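Local coordinates for alpha-Amylase (Thermotoga maritima, PDB 2B5D), which is an alpha-amylase-type protein of glycoside hydrolase family 57, with a mostly parallel sheet flanked by helices and a largely helical C-terminal region, at residues A[80-92]-A[265-277]. Sequence-based numbering, arbitrary orientation. Where two conformers were deposited one is given.
Sequences KLIELANKEVERT and IGFDREMEYIKDY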
loop_
_atom_site.group_PDB
_atom_site.type_symbol
_atom_site.label_atom_id
_atom_site.label_comp_id
_atom_site.label_asym_id
_atom_site.label_seq_id
_atom_site.Cartn_x
_atom_site.Cartn_y
_atom_site.Cartn_z
ATOM N N LYS A 80 -32.039 8.135 -9.486
ATOM C CA LYS A 80 -31.434 6.812 -9.362
ATOM C C LYS A 80 -31.920 6.138 -8.071
ATOM O O LYS A 80 -32.299 4.963 -8.067
ATOM C CB LYS A 80 -29.912 6.952 -9.366
ATOM C CG LYS A 80 -29.151 5.808 -9.998
ATOM C CD LYS A 80 -27.968 6.364 -10.806
ATOM C CE LYS A 80 -27.038 5.273 -11.364
ATOM N NZ LYS A 80 -25.981 4.830 -10.389
ATOM N N LEU A 81 -31.950 6.908 -6.986
ATOM C CA LEU A 81 -32.343 6.403 -5.686
ATOM C C LEU A 81 -33.845 6.122 -5.558
ATOM O O LEU A 81 -34.213 5.109 -4.967
ATOM C CB LEU A 81 -31.829 7.333 -4.566
ATOM C CG LEU A 81 -32.060 6.967 -3.095
ATOM C CD1 LEU A 81 -31.435 5.602 -2.701
ATOM C CD2 LEU A 81 -31.592 8.089 -2.158
ATOM N N ILE A 82 -34.701 7.003 -6.084
ATOM C CA ILE A 82 -36.167 6.740 -6.138
ATOM C C ILE A 82 -36.538 5.546 -7.056
ATOM O O ILE A 82 -37.522 4.824 -6.804
ATOM C CB ILE A 82 -36.978 7.966 -6.609
ATOM C CG1 ILE A 82 -36.885 9.106 -5.588
ATOM C CG2 ILE A 82 -38.457 7.568 -6.881
ATOM C CD1 ILE A 82 -37.290 10.494 -6.136
ATOM N N GLU A 83 -35.752 5.368 -8.122
ATOM C CA GLU A 83 -35.841 4.180 -8.974
ATOM C C GLU A 83 -35.522 2.921 -8.163
ATOM O O GLU A 83 -36.272 1.945 -8.218
ATOM C CB GLU A 83 -34.906 4.312 -10.178
ATOM C CG GLU A 83 -35.083 3.247 -11.267
ATOM C CD GLU A 83 -33.818 3.076 -12.112
ATOM O OE1 GLU A 83 -33.787 3.593 -13.247
ATOM O OE2 GLU A 83 -32.840 2.462 -11.623
ATOM N N LEU A 84 -34.426 2.952 -7.399
ATOM C CA LEU A 84 -34.072 1.843 -6.502
ATOM C C LEU A 84 -35.150 1.634 -5.453
ATOM O O LEU A 84 -35.445 0.494 -5.075
ATOM C CB LEU A 84 -32.745 2.088 -5.791
ATOM C CG LEU A 84 -31.858 0.914 -5.346
ATOM C CD1 LEU A 84 -31.009 1.333 -4.174
ATOM C CD2 LEU A 84 -32.608 -0.365 -5.005
ATOM N N ALA A 85 -35.737 2.730 -4.987
ATOM C CA ALA A 85 -36.772 2.648 -3.963
ATOM C C ALA A 85 -37.939 1.814 -4.473
ATOM O O ALA A 85 -38.428 0.929 -3.767
ATOM C CB ALA A 85 -37.235 4.039 -3.545
ATOM N N ASN A 86 -38.358 2.098 -5.709
ATOM C CA ASN A 86 -39.404 1.334 -6.398
ATOM C C ASN A 86 -39.111 -0.153 -6.651
ATOM O O ASN A 86 -39.952 -1.021 -6.355
ATOM C CB ASN A 86 -39.799 2.043 -7.684
ATOM C CG ASN A 86 -40.956 2.996 -7.475
ATOM O OD1 ASN A 86 -40.930 4.135 -7.952
ATOM N ND2 ASN A 86 -41.986 2.535 -6.748
ATOM N N LYS A 87 -37.923 -0.438 -7.182
ATOM C CA LYS A 87 -37.424 -1.803 -7.307
ATOM C C LYS A 87 -37.535 -2.525 -5.972
ATOM O O LYS A 87 -37.730 -3.746 -5.922
ATOM C CB LYS A 87 -35.951 -1.793 -7.708
ATOM C CG LYS A 87 -35.612 -2.108 -9.155
ATOM C CD LYS A 87 -34.144 -2.545 -9.214
ATOM C CE LYS A 87 -33.681 -2.995 -10.605
ATOM N NZ LYS A 87 -33.031 -1.908 -11.412
ATOM N N GLU A 88 -37.404 -1.757 -4.889
ATOM C CA GLU A 88 -37.333 -2.318 -3.559
ATOM C C GLU A 88 -38.702 -2.570 -2.966
ATOM O O GLU A 88 -38.884 -3.563 -2.252
ATOM C CB GLU A 88 -36.462 -1.451 -2.642
ATOM C CG GLU A 88 -34.965 -1.812 -2.684
ATOM C CD GLU A 88 -34.627 -3.158 -2.017
ATOM O OE1 GLU A 88 -35.202 -3.464 -0.954
ATOM O OE2 GLU A 88 -33.772 -3.915 -2.538
ATOM N N VAL A 89 -39.668 -1.700 -3.274
ATOM C CA VAL A 89 -41.043 -1.913 -2.812
ATOM C C VAL A 89 -41.689 -3.201 -3.387
ATOM O O VAL A 89 -42.486 -3.844 -2.700
ATOM C CB VAL A 89 -41.962 -0.652 -2.960
ATOM C CG1 VAL A 89 -41.976 -0.142 -4.366
ATOM C CG2 VAL A 89 -43.397 -0.972 -2.523
ATOM N N GLU A 90 -41.330 -3.578 -4.618
ATOM C CA GLU A 90 -41.779 -4.862 -5.196
ATOM C C GLU A 90 -41.008 -6.072 -4.664
ATOM O O GLU A 90 -41.621 -7.024 -4.182
ATOM C CB GLU A 90 -41.784 -4.844 -6.739
ATOM C CG GLU A 90 -43.170 -4.625 -7.374
ATOM C CD GLU A 90 -43.984 -5.918 -7.556
ATOM O OE1 GLU A 90 -44.710 -6.014 -8.576
ATOM O OE2 GLU A 90 -43.903 -6.832 -6.697
ATOM N N ARG A 91 -39.676 -6.022 -4.735
ATOM C CA ARG A 91 -38.811 -7.099 -4.233
ATOM C C ARG A 91 -39.049 -7.422 -2.753
ATOM O O ARG A 91 -38.757 -8.531 -2.310
ATOM C CB ARG A 91 -37.331 -6.761 -4.507
ATOM C CG ARG A 91 -36.258 -7.660 -3.825
ATOM C CD ARG A 91 -35.793 -8.849 -4.688
ATOM N NE ARG A 91 -34.322 -8.941 -4.806
ATOM C CZ ARG A 91 -33.513 -9.697 -4.047
ATOM N NH1 ARG A 91 -34.011 -10.455 -3.072
ATOM N NH2 ARG A 91 -32.192 -9.694 -4.259
ATOM N N THR A 92 -39.573 -6.459 -1.988
ATOM C CA THR A 92 -39.809 -6.671 -0.548
ATOM C C THR A 92 -41.167 -7.287 -0.211
ATOM O O THR A 92 -41.341 -7.862 0.876
ATOM C CB THR A 92 -39.627 -5.381 0.298
ATOM O OG1 THR A 92 -40.448 -4.328 -0.222
ATOM C CG2 THR A 92 -38.156 -4.951 0.336
ATOM N N ILE A 265 -28.633 -2.302 1.876
ATOM C CA ILE A 265 -28.910 -3.290 0.826
ATOM C C ILE A 265 -27.792 -3.393 -0.216
ATOM O O ILE A 265 -27.765 -4.336 -1.005
ATOM C CB ILE A 265 -30.256 -3.041 0.128
ATOM C CG1 ILE A 265 -30.249 -1.677 -0.566
ATOM C CG2 ILE A 265 -31.361 -3.196 1.132
ATOM C CD1 ILE A 265 -31.338 -1.493 -1.578
ATOM N N GLY A 266 -26.879 -2.426 -0.203
ATOM C CA GLY A 266 -25.759 -2.402 -1.125
ATOM C C GLY A 266 -24.730 -3.427 -0.718
ATOM O O GLY A 266 -23.823 -3.717 -1.479
ATOM N N PHE A 267 -24.875 -3.973 0.489
ATOM C CA PHE A 267 -23.969 -4.999 0.998
ATOM C C PHE A 267 -24.682 -6.352 1.076
ATOM O O PHE A 267 -24.037 -7.410 1.109
ATOM C CB PHE A 267 -23.428 -4.599 2.373
ATOM C CG PHE A 267 -22.496 -3.410 2.344
ATOM C CD1 PHE A 267 -22.996 -2.108 2.402
ATOM C CD2 PHE A 267 -21.113 -3.591 2.259
ATOM C CE1 PHE A 267 -22.138 -1.011 2.380
ATOM C CE2 PHE A 267 -20.240 -2.487 2.234
ATOM C CZ PHE A 267 -20.760 -1.198 2.299
ATOM N N ASP A 268 -26.015 -6.296 1.076
ATOM C CA ASP A 268 -26.864 -7.463 1.295
ATOM C C ASP A 268 -27.532 -7.978 0.033
ATOM O O ASP A 268 -27.554 -9.183 -0.211
ATOM C CB ASP A 268 -27.941 -7.151 2.335
ATOM C CG ASP A 268 -27.359 -6.837 3.696
ATOM O OD1 ASP A 268 -28.101 -6.266 4.533
ATOM O OD2 ASP A 268 -26.163 -7.150 3.923
ATOM N N ARG A 269 -28.098 -7.071 -0.752
ATOM C CA ARG A 269 -28.803 -7.470 -1.962
ATOM C C ARG A 269 -27.829 -8.128 -2.956
ATOM O O ARG A 269 -26.636 -7.798 -2.993
ATOM C CB ARG A 269 -29.500 -6.269 -2.598
ATOM C CG ARG A 269 -30.842 -6.578 -3.194
ATOM C CD ARG A 269 -31.994 -6.094 -2.322
ATOM N NE ARG A 269 -32.691 -7.188 -1.657
ATOM C CZ ARG A 269 -33.939 -7.136 -1.190
ATOM N NH1 ARG A 269 -34.681 -6.039 -1.298
ATOM N NH2 ARG A 269 -34.456 -8.210 -0.615
ATOM N N GLU A 270 -28.345 -9.068 -3.749
ATOM C CA GLU A 270 -27.532 -9.805 -4.730
ATOM C C GLU A 270 -26.936 -8.881 -5.781
ATOM O O GLU A 270 -27.582 -7.938 -6.230
ATOM C CB GLU A 270 -28.341 -10.920 -5.389
ATOM C CG GLU A 270 -28.973 -11.890 -4.393
ATOM C CD GLU A 270 -29.322 -13.227 -5.034
ATOM O OE1 GLU A 270 -30.512 -13.621 -5.003
ATOM O OE2 GLU A 270 -28.403 -13.874 -5.581
ATOM N N MET A 271 -25.694 -9.186 -6.154
ATOM C CA MET A 271 -24.864 -8.360 -7.033
ATOM C C MET A 271 -25.510 -7.920 -8.362
ATOM O O MET A 271 -25.349 -6.761 -8.782
ATOM C CB MET A 271 -23.524 -9.059 -7.292
ATOM C CG MET A 271 -22.578 -8.289 -8.217
ATOM S SD MET A 271 -22.291 -6.593 -7.663
ATOM C CE MET A 271 -21.198 -6.885 -6.259
ATOM N N GLU A 272 -26.219 -8.840 -9.022
ATOM C CA GLU A 272 -26.846 -8.523 -10.311
ATOM C C GLU A 272 -28.012 -7.562 -10.131
ATOM O O GLU A 272 -28.255 -6.695 -10.977
ATOM C CB GLU A 272 -27.287 -9.781 -11.065
ATOM C CG GLU A 272 -27.141 -9.624 -12.595
ATOM C CD GLU A 272 -27.752 -10.769 -13.387
ATOM O OE1 GLU A 272 -28.647 -11.457 -12.846
ATOM O OE2 GLU A 272 -27.335 -10.972 -14.552
ATOM N N TYR A 273 -28.716 -7.725 -9.012
ATOM C CA TYR A 273 -29.787 -6.822 -8.609
ATOM C C TYR A 273 -29.270 -5.394 -8.378
ATOM O O TYR A 273 -29.862 -4.416 -8.853
ATOM C CB TYR A 273 -30.445 -7.353 -7.333
ATOM C CG TYR A 273 -31.573 -6.493 -6.823
ATOM C CD1 TYR A 273 -31.318 -5.305 -6.121
ATOM C CD2 TYR A 273 -32.898 -6.857 -7.040
ATOM C CE1 TYR A 273 -32.357 -4.505 -5.657
ATOM C CE2 TYR A 273 -33.940 -6.066 -6.574
ATOM C CZ TYR A 273 -33.661 -4.896 -5.885
ATOM O OH TYR A 273 -34.696 -4.122 -5.428
ATOM N N ILE A 274 -28.145 -5.305 -7.669
ATOM C CA ILE A 274 -27.706 -4.062 -7.031
ATOM C C ILE A 274 -26.631 -3.269 -7.796
ATOM O O ILE A 274 -26.329 -2.131 -7.426
ATOM C CB ILE A 274 -27.287 -4.322 -5.530
ATOM C CG1 ILE A 274 -27.381 -3.032 -4.693
ATOM C CG2 ILE A 274 -25.916 -5.017 -5.422
ATOM C CD1 ILE A 274 -28.800 -2.479 -4.536
ATOM N N LYS A 275 -26.125 -3.861 -8.884
ATOM C CA LYS A 275 -24.946 -3.388 -9.655
ATOM C C LYS A 275 -24.835 -1.887 -9.967
ATOM O O LYS A 275 -23.786 -1.284 -9.717
ATOM C CB LYS A 275 -24.773 -4.228 -10.947
ATOM C CG LYS A 275 -23.642 -3.778 -11.938
ATOM C CD LYS A 275 -22.236 -3.593 -11.291
ATOM C CE LYS A 275 -21.587 -4.906 -10.819
ATOM N NZ LYS A 275 -20.900 -5.655 -11.916
ATOM N N ASP A 276 -25.888 -1.294 -10.524
ATOM C CA ASP A 276 -25.826 0.122 -10.911
ATOM C C ASP A 276 -26.414 1.093 -9.864
ATOM O O ASP A 276 -27.021 2.119 -10.205
ATOM C CB ASP A 276 -26.433 0.337 -12.303
ATOM C CG ASP A 276 -27.850 -0.163 -12.399
ATOM O OD1 ASP A 276 -28.255 -0.981 -11.538
ATOM O OD2 ASP A 276 -28.553 0.261 -13.339
ATOM N N TYR A 277 -26.223 0.751 -8.589
ATOM C CA TYR A 277 -26.505 1.654 -7.472
ATOM C C TYR A 277 -25.326 1.677 -6.513
ATOM O O TYR A 277 -25.262 2.522 -5.622
ATOM C CB TYR A 277 -27.791 1.265 -6.750
ATOM C CG TYR A 277 -28.956 1.044 -7.680
ATOM C CD1 TYR A 277 -29.387 -0.249 -7.986
ATOM C CD2 TYR A 277 -29.617 2.122 -8.279
ATOM C CE1 TYR A 277 -30.455 -0.462 -8.851
ATOM C CE2 TYR A 277 -30.685 1.919 -9.149
ATOM C CZ TYR A 277 -31.093 0.626 -9.426
ATOM O OH TYR A 277 -32.143 0.408 -10.273
#
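In this family 57 glycoside hydrolase, residues 80-92 of helix 68-91 pack against an excursion, 265-277, that carries two short helical turns; Tyr273 and Tyr277 bring the two together. The opposite side of the long helix rests on helix 97-119, where Leu81 touches Phe110.

Tyr273 enters as a knob into the hole formed by Leu84, Lys87, Glu88 and Arg91. Its CG is anti to the backbone N (chi1 -180°), which carries the ring in between those four side chains. Lys87 CD lies over one ring face. Tyr273 OH lies 3.1 Å from Lys87 O, a weak hydrogen bond at most.

Tyr277 receives Leu84 on its face. Leu84 CG sits 3.7 Å from the ring centroid, nearly on the normal, as a CH-pi contact. Beyond it, Leu84 CD2 meets Ile265 CD1 tip to tip at 3.8 Å. The Tyr277 hydroxyl is gripped twice. Tyr277 OH donates to Glu83 OE2 at 2.6 Å, on the anti side of a carboxylate turned almost perpendicular to the ring. Lys87 NZ donates to Tyr277 OH at 2.7 Å. Both partners lie at the ring edge and would restrain its tilt.

At the other end, Arg269 forms a salt bridge with Glu88, whose OE2 position is less certain. Glu95 also pairs with Arg269, and Tyr291 bonds to Glu88 OE1. Arg91 NH1 and Arg269 NH2, two donors, come within 3.4 Å of each other; Glu88 and Glu95 probably offset the charge of Arg269 there. The Arg91 guanidinium has Arg269 NE over one face and Tyr273 CD2 at its edge. Lys80 closes the opposite end of the contact: its chain turns at its last torsion (chi4 -86°), which brings NZ 2.9 Å from Asp276 O, above the carbonyl plane.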